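Local atomic coordinates of penicillin-binding protein 2B (Streptococcus pneumoniae, PDB entry 2WAD), a protein that probably acts as a peptidoglycan transpeptidase, forming peptide cross-links between adjacent glycan strands of the cell wall in the elongation machinery, and binds penicillin. Residues G587-Q590 with V591-T595; L93-I96 with A97-L100; I63-A66 with S67-L71; N329-L332 with G333-G336; E506-F509 with A510-I513. All coordinates share one frame; numbering follows the deposited sequence.

Contact 1: residues G587-Q590 with V591-T595; sequences GFYQ and VSHGT. Unlike the reference sequence in segment 591-595: S592 (reference Ala).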
loop_
_atom_site.group_PDB
_atom_site.type_symbol
_atom_site.label_atom_id
_atom_site.label_comp_id
_atom_site.label_asym_id
_atom_site.label_seq_id
_atom_site.Cartn_x
_atom_site.Cartn_y
_atom_site.Cartn_z
ATOM N N GLY A 587 15.613 28.954 6.984
ATOM C CA GLY A 587 14.513 29.405 6.144
ATOM C C GLY A 587 13.154 28.880 6.583
ATOM O O GLY A 587 12.190 29.635 6.680
ATOM N N PHE A 588 13.061 27.577 6.834
ATOM C CA PHE A 588 11.803 26.972 7.307
ATOM C C PHE A 588 11.409 27.529 8.675
ATOM O O PHE A 588 10.229 27.575 9.042
ATOM C CB PHE A 588 11.880 25.435 7.377
ATOM C CG PHE A 588 11.637 24.737 6.062
ATOM C CD1 PHE A 588 12.088 25.278 4.865
ATOM C CD2 PHE A 588 10.952 23.526 6.018
ATOM C CE1 PHE A 588 11.885 24.628 3.642
ATOM C CE2 PHE A 588 10.726 22.878 4.788
ATOM C CZ PHE A 588 11.199 23.442 3.608
ATOM N N TYR A 589 12.401 27.934 9.452
ATOM C CA TYR A 589 12.103 28.463 10.778
ATOM C C TYR A 589 11.522 29.874 10.687
ATOM O O TYR A 589 10.566 30.198 11.381
ATOM C CB TYR A 589 13.349 28.469 11.670
ATOM C CG TYR A 589 13.099 29.125 13.020
ATOM C CD1 TYR A 589 12.576 28.400 14.094
ATOM C CD2 TYR A 589 13.368 30.478 13.215
ATOM C CE1 TYR A 589 12.336 28.996 15.310
ATOM C CE2 TYR A 589 13.138 31.084 14.436
ATOM C CZ TYR A 589 12.631 30.328 15.477
ATOM O OH TYR A 589 12.388 30.889 16.701
ATOM N N GLN A 590 12.092 30.697 9.809
ATOM C CA GLN A 590 11.619 32.055 9.562
ATOM C C GLN A 590 10.284 32.129 8.805
ATOM O O GLN A 590 9.571 33.125 8.895
ATOM C CB GLN A 590 12.726 32.873 8.865
ATOM C CG GLN A 590 13.972 33.147 9.765
ATOM C CD GLN A 590 14.985 34.152 9.192
ATOM O OE1 GLN A 590 14.692 34.945 8.287
ATOM N NE2 GLN A 590 16.204 34.100 9.716
ATOM N N VAL A 591 9.948 31.096 8.041
ATOM C CA VAL A 591 8.648 31.010 7.389
ATOM C C VAL A 591 7.572 31.098 8.474
ATOM O O VAL A 591 6.491 31.650 8.242
ATOM C CB VAL A 591 8.483 29.639 6.672
ATOM C CG1 VAL A 591 7.016 29.325 6.394
ATOM C CG2 VAL A 591 9.296 29.599 5.379
ATOM N N SER A 592 7.862 30.535 9.646
ATOM C CA SER A 592 6.860 30.446 10.704
ATOM C C SER A 592 7.092 31.419 11.865
ATOM O O SER A 592 6.224 31.542 12.716
ATOM C CB SER A 592 6.746 29.033 11.264
ATOM O OG SER A 592 8.002 28.590 11.747
ATOM N N HIS A 593 8.241 32.094 11.903
ATOM C CA HIS A 593 8.603 32.961 13.027
ATOM C C HIS A 593 8.950 34.377 12.588
ATOM O O HIS A 593 9.208 35.235 13.433
ATOM C CB HIS A 593 9.747 32.381 13.873
ATOM C CG HIS A 593 9.387 31.110 14.594
ATOM N ND1 HIS A 593 9.338 29.878 13.970
ATOM C CD2 HIS A 593 9.078 30.883 15.891
ATOM C CE1 HIS A 593 8.997 28.954 14.850
ATOM N NE2 HIS A 593 8.822 29.537 16.019
ATOM N N GLY A 594 8.963 34.621 11.278
ATOM C CA GLY A 594 9.399 35.913 10.743
ATOM C C GLY A 594 8.480 37.093 11.030
ATOM O O GLY A 594 7.318 36.926 11.384
ATOM N N THR A 595 8.989 38.304 10.834
ATOM C CA THR A 595 8.200 39.500 11.132
ATOM C C THR A 595 8.144 40.480 9.970
ATOM O O THR A 595 7.902 41.672 10.169
ATOM C CB THR A 595 8.760 40.243 12.345
ATOM O OG1 THR A 595 10.122 40.603 12.073
ATOM C CG2 THR A 595 8.698 39.351 13.606
#
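The rings of Y589 and H593, one turn apart near the end of helix 578-593, form an offset stack: the centroids are 3.8 Å apart and the planes differ by only 7°. Y589 CE1 lies over the centre of the imidazole, 3.4 Å from H593 CE1, whereas H593 ND1 sits nearer the rim of the phenol face. Y589 brings its ring here with CG anti to the backbone N (chi1 175°). The imidazole also turns an edge to the backbone: H593 ND1 donates to Y589 O at 2.9 Å, close to the ring plane. Stack and bond together fix the rotation of H593. Y589 O takes a second donor, S592 N at 3.2 Å, from above its carbonyl plane. On the buried side V591 N bonds G587 O at 3.0 Å. The Q590 side is looser: its side chain is partly exposed and touches the next turn only through CB, and Q590 O, bonded by G594 N at 2.9 Å, receives H593 N only weakly. S592 OG bonds I612 O, just ahead of strand 613-616. F588 and V591 pack on that strand of the transpeptidase sheet, and F588 extends to V635 and Y637 of strand 634-638.

Contact 2: residues L93-I96 with A97-L100; sequences LKEI and AKKL. Unlike the reference sequence in segment 93-96: I96 (reference Thr).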
loop_
_atom_site.group_PDB
_atom_site.type_symbol
_atom_site.label_atom_id
_atom_site.label_comp_id
_atom_site.label_asym_id
_atom_site.label_seq_id
_atom_site.Cartn_x
_atom_site.Cartn_y
_atom_site.Cartn_z
ATOM N N LEU A 93 -15.087 -42.556 -5.603
ATOM C CA LEU A 93 -15.408 -41.142 -5.384
ATOM C C LEU A 93 -16.867 -40.775 -5.682
ATOM O O LEU A 93 -17.488 -40.002 -4.949
ATOM C CB LEU A 93 -14.449 -40.227 -6.148
ATOM C CG LEU A 93 -13.236 -39.631 -5.413
ATOM C CD1 LEU A 93 -12.810 -40.410 -4.189
ATOM C CD2 LEU A 93 -12.042 -39.413 -6.347
ATOM N N LYS A 94 -17.397 -41.316 -6.772
ATOM C CA LYS A 94 -18.774 -41.087 -7.165
ATOM C C LYS A 94 -19.727 -41.668 -6.120
ATOM O O LYS A 94 -20.734 -41.039 -5.816
ATOM C CB LYS A 94 -19.051 -41.722 -8.533
ATOM C CG LYS A 94 -18.424 -40.966 -9.696
ATOM C CD LYS A 94 -19.060 -41.389 -11.011
ATOM C CE LYS A 94 -18.973 -42.884 -11.199
ATOM N NZ LYS A 94 -19.234 -43.295 -12.603
ATOM N N GLU A 95 -19.416 -42.845 -5.573
ATOM C CA GLU A 95 -20.245 -43.427 -4.515
ATOM C C GLU A 95 -20.259 -42.566 -3.257
ATOM O O GLU A 95 -21.310 -42.408 -2.635
ATOM C CB GLU A 95 -19.840 -44.861 -4.154
ATOM C CG GLU A 95 -19.774 -45.855 -5.309
ATOM C CD GLU A 95 -21.120 -46.152 -5.953
ATOM O OE1 GLU A 95 -22.147 -46.115 -5.252
ATOM O OE2 GLU A 95 -21.151 -46.450 -7.166
ATOM N N ILE A 96 -19.113 -41.990 -2.897
ATOM C CA ILE A 96 -19.040 -41.076 -1.765
ATOM C C ILE A 96 -19.777 -39.749 -2.015
ATOM O O ILE A 96 -20.426 -39.202 -1.101
ATOM C CB ILE A 96 -17.580 -40.845 -1.346
ATOM C CG1 ILE A 96 -17.009 -42.127 -0.750
ATOM C CG2 ILE A 96 -17.427 -39.672 -0.367
ATOM C CD1 ILE A 96 -15.494 -42.052 -0.610
ATOM N N ALA A 97 -19.685 -39.240 -3.244
ATOM C CA ALA A 97 -20.319 -37.962 -3.590
ATOM C C ALA A 97 -21.829 -38.063 -3.425
ATOM O O ALA A 97 -22.424 -37.194 -2.810
ATOM C CB ALA A 97 -19.988 -37.554 -5.016
ATOM N N LYS A 98 -22.425 -39.137 -3.937
ATOM C CA LYS A 98 -23.876 -39.292 -3.917
ATOM C C LYS A 98 -24.520 -39.774 -2.614
ATOM O O LYS A 98 -25.704 -39.522 -2.406
ATOM C CB LYS A 98 -24.371 -40.115 -5.109
ATOM C CG LYS A 98 -24.078 -41.573 -5.030
ATOM C CD LYS A 98 -23.850 -42.107 -6.430
ATOM C CE LYS A 98 -24.920 -43.083 -6.831
ATOM N NZ LYS A 98 -24.320 -44.418 -7.178
ATOM N N LYS A 99 -23.763 -40.456 -1.753
ATOM C CA LYS A 99 -24.151 -40.619 -0.347
ATOM C C LYS A 99 -24.172 -39.248 0.356
ATOM O O LYS A 99 -25.006 -38.978 1.221
ATOM C CB LYS A 99 -23.189 -41.545 0.408
ATOM C CG LYS A 99 -23.366 -43.033 0.182
ATOM C CD LYS A 99 -24.432 -43.623 1.104
ATOM C CE LYS A 99 -23.873 -44.041 2.450
ATOM N NZ LYS A 99 -24.922 -44.845 3.162
ATOM N N LEU A 100 -23.234 -38.388 -0.015
ATOM C CA LEU A 100 -23.105 -37.082 0.623
ATOM C C LEU A 100 -24.229 -36.143 0.200
ATOM O O LEU A 100 -24.674 -35.296 0.977
ATOM C CB LEU A 100 -21.748 -36.449 0.294
ATOM C CG LEU A 100 -21.480 -35.140 1.041
ATOM C CD1 LEU A 100 -21.535 -35.397 2.533
ATOM C CD2 LEU A 100 -20.142 -34.509 0.660
#
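A97 fits its methyl against the preceding turn of helix 90-100, with A97 CB 3.5 Å from L93 O and a little farther from K94 O. Its amide makes the regular i to i+4 bond, A97 N to L93 O at 2.9 Å. The small side chain therefore packs on backbone oxygens and makes no side-chain contact across these two turns. I96 contributes through CB, which sits close to A97 N, and through its carbonyl: I96 O accepts from L100 N at 3.1 Å, and L100 CB rests 3.4 Å from the same oxygen. E95 adds the charged element. Its chain bends at chi2 (-66°), which brings the carboxylate beside the K98 chain as both run out from the helix. E95 OE1 and K98 NZ are 3.4 Å apart, a salt bridge whose hydrogen bond is weak. K98 reaches it from a chi1 of 73° by bending repeatedly, so that K98 CD passes 3.4 Å from K94 O. Outside the two segments, L93 and I96 touch M88, L93 also meets F178 of helix 169-182, the K98 side chain touches E174 of that helix, and K99 NZ forms a salt bridge with E211. The chemistry is that of an amphipathic helix: apolar L93, I96 and L100 are buried, while the exposed E95-K98 pair, spaced i to i+3, is long and probably adds only modestly to stability.

Contact 3: residues I63-A66 with S67-L71; sequences IYDA and SGKPL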
loop_
_atom_site.group_PDB
_atom_site.type_symbol
_atom_site.label_atom_id
_atom_site.label_comp_id
_atom_site.label_asym_id
_atom_site.label_seq_id
_atom_site.Cartn_x
_atom_site.Cartn_y
_atom_site.Cartn_z
ATOM N N ILE A 63 -3.017 -8.727 12.556
ATOM C CA ILE A 63 -2.540 -7.365 12.366
ATOM C C ILE A 63 -3.078 -6.467 13.486
ATOM O O ILE A 63 -4.281 -6.412 13.715
ATOM C CB ILE A 63 -3.060 -6.766 11.031
ATOM C CG1 ILE A 63 -3.018 -7.786 9.889
ATOM C CG2 ILE A 63 -2.380 -5.456 10.711
ATOM C CD1 ILE A 63 -1.686 -7.936 9.222
ATOM N N TYR A 64 -2.178 -5.732 14.131
ATOM C CA TYR A 64 -2.510 -4.925 15.287
ATOM C C TYR A 64 -2.077 -3.489 15.085
ATOM O O TYR A 64 -1.081 -3.216 14.403
ATOM C CB TYR A 64 -1.849 -5.502 16.537
ATOM C CG TYR A 64 -2.361 -6.880 16.900
ATOM C CD1 TYR A 64 -3.434 -7.034 17.774
ATOM C CD2 TYR A 64 -1.764 -8.030 16.378
ATOM C CE1 TYR A 64 -3.913 -8.297 18.123
ATOM C CE2 TYR A 64 -2.229 -9.286 16.714
ATOM C CZ TYR A 64 -3.303 -9.413 17.589
ATOM O OH TYR A 64 -3.783 -10.658 17.940
ATOM N N ASP A 65 -2.825 -2.563 15.674
ATOM C CA ASP A 65 -2.399 -1.170 15.643
ATOM C C ASP A 65 -1.373 -0.978 16.751
ATOM O O ASP A 65 -1.096 -1.914 17.508
ATOM C CB ASP A 65 -3.592 -0.204 15.723
ATOM C CG ASP A 65 -3.966 0.199 17.144
ATOM O OD1 ASP A 65 -4.586 1.271 17.310
ATOM O OD2 ASP A 65 -3.668 -0.529 18.105
ATOM N N ALA A 66 -0.834 0.230 16.844
ATOM C CA ALA A 66 0.266 0.559 17.741
ATOM C C ALA A 66 -0.040 0.406 19.239
ATOM O O ALA A 66 0.884 0.312 20.054
ATOM C CB ALA A 66 0.770 1.975 17.457
ATOM N N SER A 67 -1.318 0.387 19.606
ATOM C CA SER A 67 -1.700 0.162 20.998
ATOM C C SER A 67 -2.191 -1.267 21.254
ATOM O O SER A 67 -2.508 -1.648 22.386
ATOM C CB SER A 67 -2.750 1.188 21.445
ATOM O OG SER A 67 -4.034 0.847 20.944
ATOM N N GLY A 68 -2.253 -2.079 20.205
ATOM C CA GLY A 68 -2.526 -3.494 20.421
ATOM C C GLY A 68 -3.944 -3.869 20.066
ATOM O O GLY A 68 -4.338 -5.005 20.275
ATOM N N LYS A 69 -4.714 -2.935 19.519
ATOM C CA LYS A 69 -6.050 -3.277 19.038
ATOM C C LYS A 69 -5.950 -4.091 17.741
ATOM O O LYS A 69 -5.158 -3.758 16.855
ATOM C CB LYS A 69 -6.884 -2.013 18.804
ATOM C CG LYS A 69 -6.776 -0.979 19.917
ATOM C CD LYS A 69 -7.891 -1.107 20.951
ATOM C CE LYS A 69 -7.962 0.131 21.852
ATOM N NZ LYS A 69 -8.559 -0.199 23.192
ATOM N N PRO A 70 -6.756 -5.162 17.630
ATOM C CA PRO A 70 -6.735 -5.962 16.413
ATOM C C PRO A 70 -7.373 -5.216 15.255
ATOM O O PRO A 70 -8.317 -4.450 15.448
ATOM C CB PRO A 70 -7.558 -7.201 16.776
ATOM C CG PRO A 70 -8.379 -6.809 17.966
ATOM C CD PRO A 70 -7.646 -5.711 18.672
ATOM N N LEU A 71 -6.843 -5.434 14.058
ATOM C CA LEU A 71 -7.432 -4.880 12.854
ATOM C C LEU A 71 -8.129 -5.934 12.008
ATOM O O LEU A 71 -8.893 -5.597 11.107
ATOM C CB LEU A 71 -6.360 -4.181 12.031
ATOM C CG LEU A 71 -5.600 -3.095 12.794
ATOM C CD1 LEU A 71 -4.604 -2.450 11.818
ATOM C CD2 LEU A 71 -6.594 -2.055 13.347
HETATM O O HOH W 1 -5.126 2.980 19.459
#
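The Y64 ring meets the returning chain with its edge: G68 O lies near the ring plane, 3.3 Å from Y64 CD1. P70 adds an apolar touch, its CB standing 4.0 Å from Y64 CE1. In the other flat group, the D65 carboxylate, OD2 is approached from both faces. S67 N reaches D65 OD2 at 2.9 Å from one face and K69 N at 3.0 Å from the opposite one, each well out of the carboxylate plane, while G68 N adds a weak third bond. The bond from S67 N, two residues on, meets the definition of an Asx turn. A type I turn runs over the same residues, closed by G68 N to D65 O at 2.9 Å, and G68 takes a positive phi of 104° as the chain leaves it. Beyond the turn the two arms run nearly antiparallel, as a short hairpin with a single bridge, Y64 opposite P70. This is a non-hydrogen-bonded pair, flanked by D65 N to K69 O (2.9 Å) and L71 N to I63 O (2.8 Å), so the missing N-H of P70 costs nothing here. I63 and L71 cross at about a right angle on the buried side, where both touch L310 of strand 307-310. D65 OD1 accepts from L314 N and from a water that in turn accepts from S67 OG. With both oxygens engaged, the buried carboxylate is well compensated by N-H groups and water, which would favour its charged form and hold the turn in shape.

Contact 4: residues N329-L332 with G333-G336; sequences NSEL and GNGG. Unlike the reference sequence in segment 333-336: G333 (reference Glu).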
loop_
_atom_site.group_PDB
_atom_site.type_symbol
_atom_site.label_atom_id
_atom_site.label_comp_id
_atom_site.label_asym_id
_atom_site.label_seq_id
_atom_site.Cartn_x
_atom_site.Cartn_y
_atom_site.Cartn_z
ATOM N N ASN A 329 -14.998 20.300 4.855
ATOM C CA ASN A 329 -16.390 20.761 4.827
ATOM C C ASN A 329 -16.517 22.264 5.017
ATOM O O ASN A 329 -17.358 22.893 4.392
ATOM C CB ASN A 329 -17.246 20.041 5.881
ATOM C CG ASN A 329 -17.759 18.683 5.406
ATOM O OD1 ASN A 329 -18.288 18.538 4.297
ATOM N ND2 ASN A 329 -17.587 17.684 6.242
ATOM N N SER A 330 -15.677 22.842 5.870
ATOM C CA SER A 330 -15.666 24.292 6.038
ATOM C C SER A 330 -15.315 24.968 4.712
ATOM O O SER A 330 -15.979 25.923 4.276
ATOM C CB SER A 330 -14.657 24.671 7.132
ATOM O OG SER A 330 -14.882 25.990 7.593
ATOM N N GLU A 331 -14.291 24.449 4.036
ATOM C CA GLU A 331 -13.887 25.035 2.755
ATOM C C GLU A 331 -14.919 24.790 1.663
ATOM O O GLU A 331 -15.014 25.558 0.710
ATOM C CB GLU A 331 -12.511 24.532 2.327
ATOM C CG GLU A 331 -11.407 24.965 3.260
ATOM C CD GLU A 331 -11.112 26.453 3.169
ATOM O OE1 GLU A 331 -10.474 26.882 2.181
ATOM O OE2 GLU A 331 -11.514 27.196 4.096
ATOM N N LEU A 332 -15.692 23.716 1.776
ATOM C CA LEU A 332 -16.857 23.588 0.902
ATOM C C LEU A 332 -17.940 24.600 1.274
ATOM O O LEU A 332 -18.643 25.114 0.404
ATOM C CB LEU A 332 -17.440 22.183 0.942
ATOM C CG LEU A 332 -16.756 21.052 0.176
ATOM C CD1 LEU A 332 -17.526 19.737 0.349
ATOM C CD2 LEU A 332 -16.610 21.411 -1.282
ATOM N N GLY A 333 -18.041 24.887 2.566
ATOM C CA GLY A 333 -19.039 25.802 3.117
ATOM C C GLY A 333 -18.868 27.185 2.515
ATOM O O GLY A 333 -19.844 27.812 2.115
ATOM N N ASN A 334 -17.625 27.657 2.421
ATOM C CA ASN A 334 -17.383 29.007 1.923
ATOM C C ASN A 334 -17.079 29.039 0.437
ATOM O O ASN A 334 -16.940 30.121 -0.128
ATOM C CB ASN A 334 -16.264 29.694 2.703
ATOM C CG ASN A 334 -14.926 28.978 2.545
ATOM O OD1 ASN A 334 -14.559 28.541 1.442
ATOM N ND2 ASN A 334 -14.209 28.837 3.654
ATOM N N GLY A 335 -16.996 27.868 -0.199
ATOM C CA GLY A 335 -16.876 27.786 -1.655
ATOM C C GLY A 335 -15.467 27.515 -2.161
ATOM O O GLY A 335 -15.273 27.185 -3.332
ATOM N N GLY A 336 -14.470 27.635 -1.284
ATOM C CA GLY A 336 -13.077 27.486 -1.709
ATOM C C GLY A 336 -12.727 26.101 -2.223
ATOM O O GLY A 336 -11.833 25.943 -3.058
#
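N334 and E331 meet side chain to side chain near the C-terminal end of helix 314-334. N334 ND2 donates to E331 OE2 at 3.2 Å, and the bond is close to straight at 165°. The acceptor lies in the amide plane, whereas the carboxylate is approached from above its plane, and the two planes stand 80° apart. With a chi1 of 63°, the N334 amide folds back over the last turn. Its other end, N334 OD1, accepts from G336 N at 2.9 Å. One shell out, the backbone positions N334: N334 N bonds S330 O at 3.0 Å and G333 N bonds N329 O at 2.8 Å. G335 N gives only weak bonds to E331 O and L332 O, evidence of the helix unwinding. Farther out, E331 OE2 has a salt bridge to K659 and E331 OE1 a hydrogen bond from N654, so the buried carboxylate is probably charged and well balanced. G336 also pairs through its backbone with T655. G335 leaves helical angles with a positive phi, and the bond from G336 N to N334 OD1 makes an Asx turn, which here carries the chain off the helix end.

Contact 5: residues E506-F509 with A510-I513; sequences EYNF and ANFI. Unlike the reference sequence in segment 506-509: N508 (reference Ser). Unlike the reference sequence in segment 510-513: F512 (reference Tyr).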
loop_
_atom_site.group_PDB
_atom_site.type_symbol
_atom_site.label_atom_id
_atom_site.label_comp_id
_atom_site.label_asym_id
_atom_site.label_seq_id
_atom_site.Cartn_x
_atom_site.Cartn_y
_atom_site.Cartn_z
ATOM N N GLU A 506 8.723 13.980 -21.845
ATOM C CA GLU A 506 8.756 14.980 -22.900
ATOM C C GLU A 506 8.466 16.326 -22.231
ATOM O O GLU A 506 7.493 16.431 -21.470
ATOM C CB GLU A 506 7.629 14.665 -23.897
ATOM C CG GLU A 506 7.524 15.600 -25.112
ATOM C CD GLU A 506 6.315 15.296 -25.995
ATOM O OE1 GLU A 506 5.322 14.724 -25.482
ATOM O OE2 GLU A 506 6.346 15.622 -27.206
ATOM N N TYR A 507 9.260 17.355 -22.529
ATOM C CA TYR A 507 9.085 18.658 -21.876
ATOM C C TYR A 507 9.889 19.720 -22.606
ATOM O O TYR A 507 10.855 19.390 -23.284
ATOM C CB TYR A 507 9.569 18.611 -20.415
ATOM C CG TYR A 507 10.975 18.078 -20.339
ATOM C CD1 TYR A 507 11.223 16.708 -20.229
ATOM C CD2 TYR A 507 12.061 18.939 -20.437
ATOM C CE1 TYR A 507 12.523 16.218 -20.201
ATOM C CE2 TYR A 507 13.356 18.458 -20.412
ATOM C CZ TYR A 507 13.577 17.097 -20.317
ATOM O OH TYR A 507 14.873 16.631 -20.304
ATOM N N ASN A 508 9.523 20.991 -22.427
ATOM C CA ASN A 508 10.288 22.108 -22.959
ATOM C C ASN A 508 10.882 23.024 -21.878
ATOM O O ASN A 508 10.788 22.749 -20.686
ATOM C CB ASN A 508 9.393 22.955 -23.873
ATOM C CG ASN A 508 8.188 23.525 -23.141
ATOM O OD1 ASN A 508 8.269 23.867 -21.965
ATOM N ND2 ASN A 508 7.063 23.617 -23.833
ATOM N N PHE A 509 11.477 24.134 -22.308
ATOM C CA PHE A 509 12.136 25.068 -21.398
ATOM C C PHE A 509 11.204 25.688 -20.367
ATOM O O PHE A 509 11.604 25.867 -19.214
ATOM C CB PHE A 509 12.865 26.168 -22.180
ATOM C CG PHE A 509 13.418 27.275 -21.322
ATOM C CD1 PHE A 509 14.574 27.091 -20.600
ATOM C CD2 PHE A 509 12.784 28.507 -21.260
ATOM C CE1 PHE A 509 15.075 28.115 -19.802
ATOM C CE2 PHE A 509 13.273 29.542 -20.479
ATOM C CZ PHE A 509 14.427 29.350 -19.743
ATOM N N ALA A 510 9.994 26.059 -20.785
ATOM C CA ALA A 510 9.017 26.632 -19.859
ATOM C C ALA A 510 8.651 25.630 -18.757
ATOM O O ALA A 510 8.477 26.023 -17.591
ATOM C CB ALA A 510 7.753 27.157 -20.609
ATOM N N ASN A 511 8.564 24.347 -19.115
ATOM C CA ASN A 511 8.315 23.281 -18.150
ATOM C C ASN A 511 9.420 23.115 -17.092
ATOM O O ASN A 511 9.136 22.941 -15.907
ATOM C CB ASN A 511 8.120 21.932 -18.858
ATOM C CG ASN A 511 6.918 21.901 -19.812
ATOM O OD1 ASN A 511 5.914 22.631 -19.668
ATOM N ND2 ASN A 511 7.027 21.015 -20.798
ATOM N N PHE A 512 10.678 23.128 -17.531
ATOM C CA PHE A 512 11.835 23.080 -16.648
ATOM C C PHE A 512 11.756 24.206 -15.624
ATOM O O PHE A 512 11.875 23.964 -14.425
ATOM C CB PHE A 512 13.124 23.192 -17.489
ATOM C CG PHE A 512 14.375 23.500 -16.690
ATOM C CD1 PHE A 512 14.907 22.584 -15.796
ATOM C CD2 PHE A 512 15.027 24.714 -16.850
ATOM C CE1 PHE A 512 16.066 22.864 -15.085
ATOM C CE2 PHE A 512 16.178 25.001 -16.142
ATOM C CZ PHE A 512 16.701 24.094 -15.247
ATOM N N ILE A 513 11.563 25.435 -16.104
ATOM C CA ILE A 513 11.406 26.609 -15.258
ATOM C C ILE A 513 10.260 26.438 -14.243
ATOM O O ILE A 513 10.483 26.636 -13.050
ATOM C CB ILE A 513 11.213 27.879 -16.102
ATOM C CG1 ILE A 513 12.508 28.226 -16.855
ATOM C CG2 ILE A 513 10.785 29.047 -15.221
ATOM C CD1 ILE A 513 13.774 28.351 -15.948
#
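N508 holds CG between its backbone N and carbonyl carbon (chi1 60°), which turns OD1 back over the first turn of helix 509-515. N508 is thus the N-cap: N508 OD1 accepts from N511 N at 2.9 Å, and the bond is straight at the hydrogen (160°) and runs nearly along the C=O axis of the side-chain amide. This cap satisfies an amide that has no earlier helical carbonyl to bond. The main chain of N508 opens the regular pattern, with F512 N to N508 O at 3.2 Å. F509 swings its ring away from its own N (chi1 172°), which sets one ring face against CG1 of I513, one turn later. I513 N bonds F509 O at 3.1 Å, so backbone and side chains couple the same two residues. F512 and F509 touch more lightly, F509 CD1 being 4.5 Å from F512 CD2. Around them, the F509 ring meets F415 edge-to-face, while the Y507 side chain touches M475 and R479 of helix 471-484. F512 packs on A452 and I513 on V449, both of helix 445-455, which joins this short helix to the helical part of the transpeptidase domain. I513 CG1 comes 3.6 Å from F509 CZ; this I513 carbon lies over the ring face, offset toward the rim, 3.9 Å from the F509 centroid, a CH-pi contact.

How the contacts relate
None of the five local contacts touches another, and they follow one another along the chain in the order 3, 2, 4, 5, 1. Contact 1 is the one near the catalytic centre: the side chain of V591 is about 9 Å from that of S386, the inferred acyl-ester serine. Contacts 4 and 5 share the transpeptidase region with it, their nearest atoms lying about 18 and 17 Å from contact 1. Contact 2 is at the far end of the elongated chain, its centre about 79 Å from that of contact 1. Contact 3 lies between these extremes, centres about 45 Å from contact 2 and about 38 Å from contact 1, with the side chain of S67 about 9 Å from a bound zinc ion.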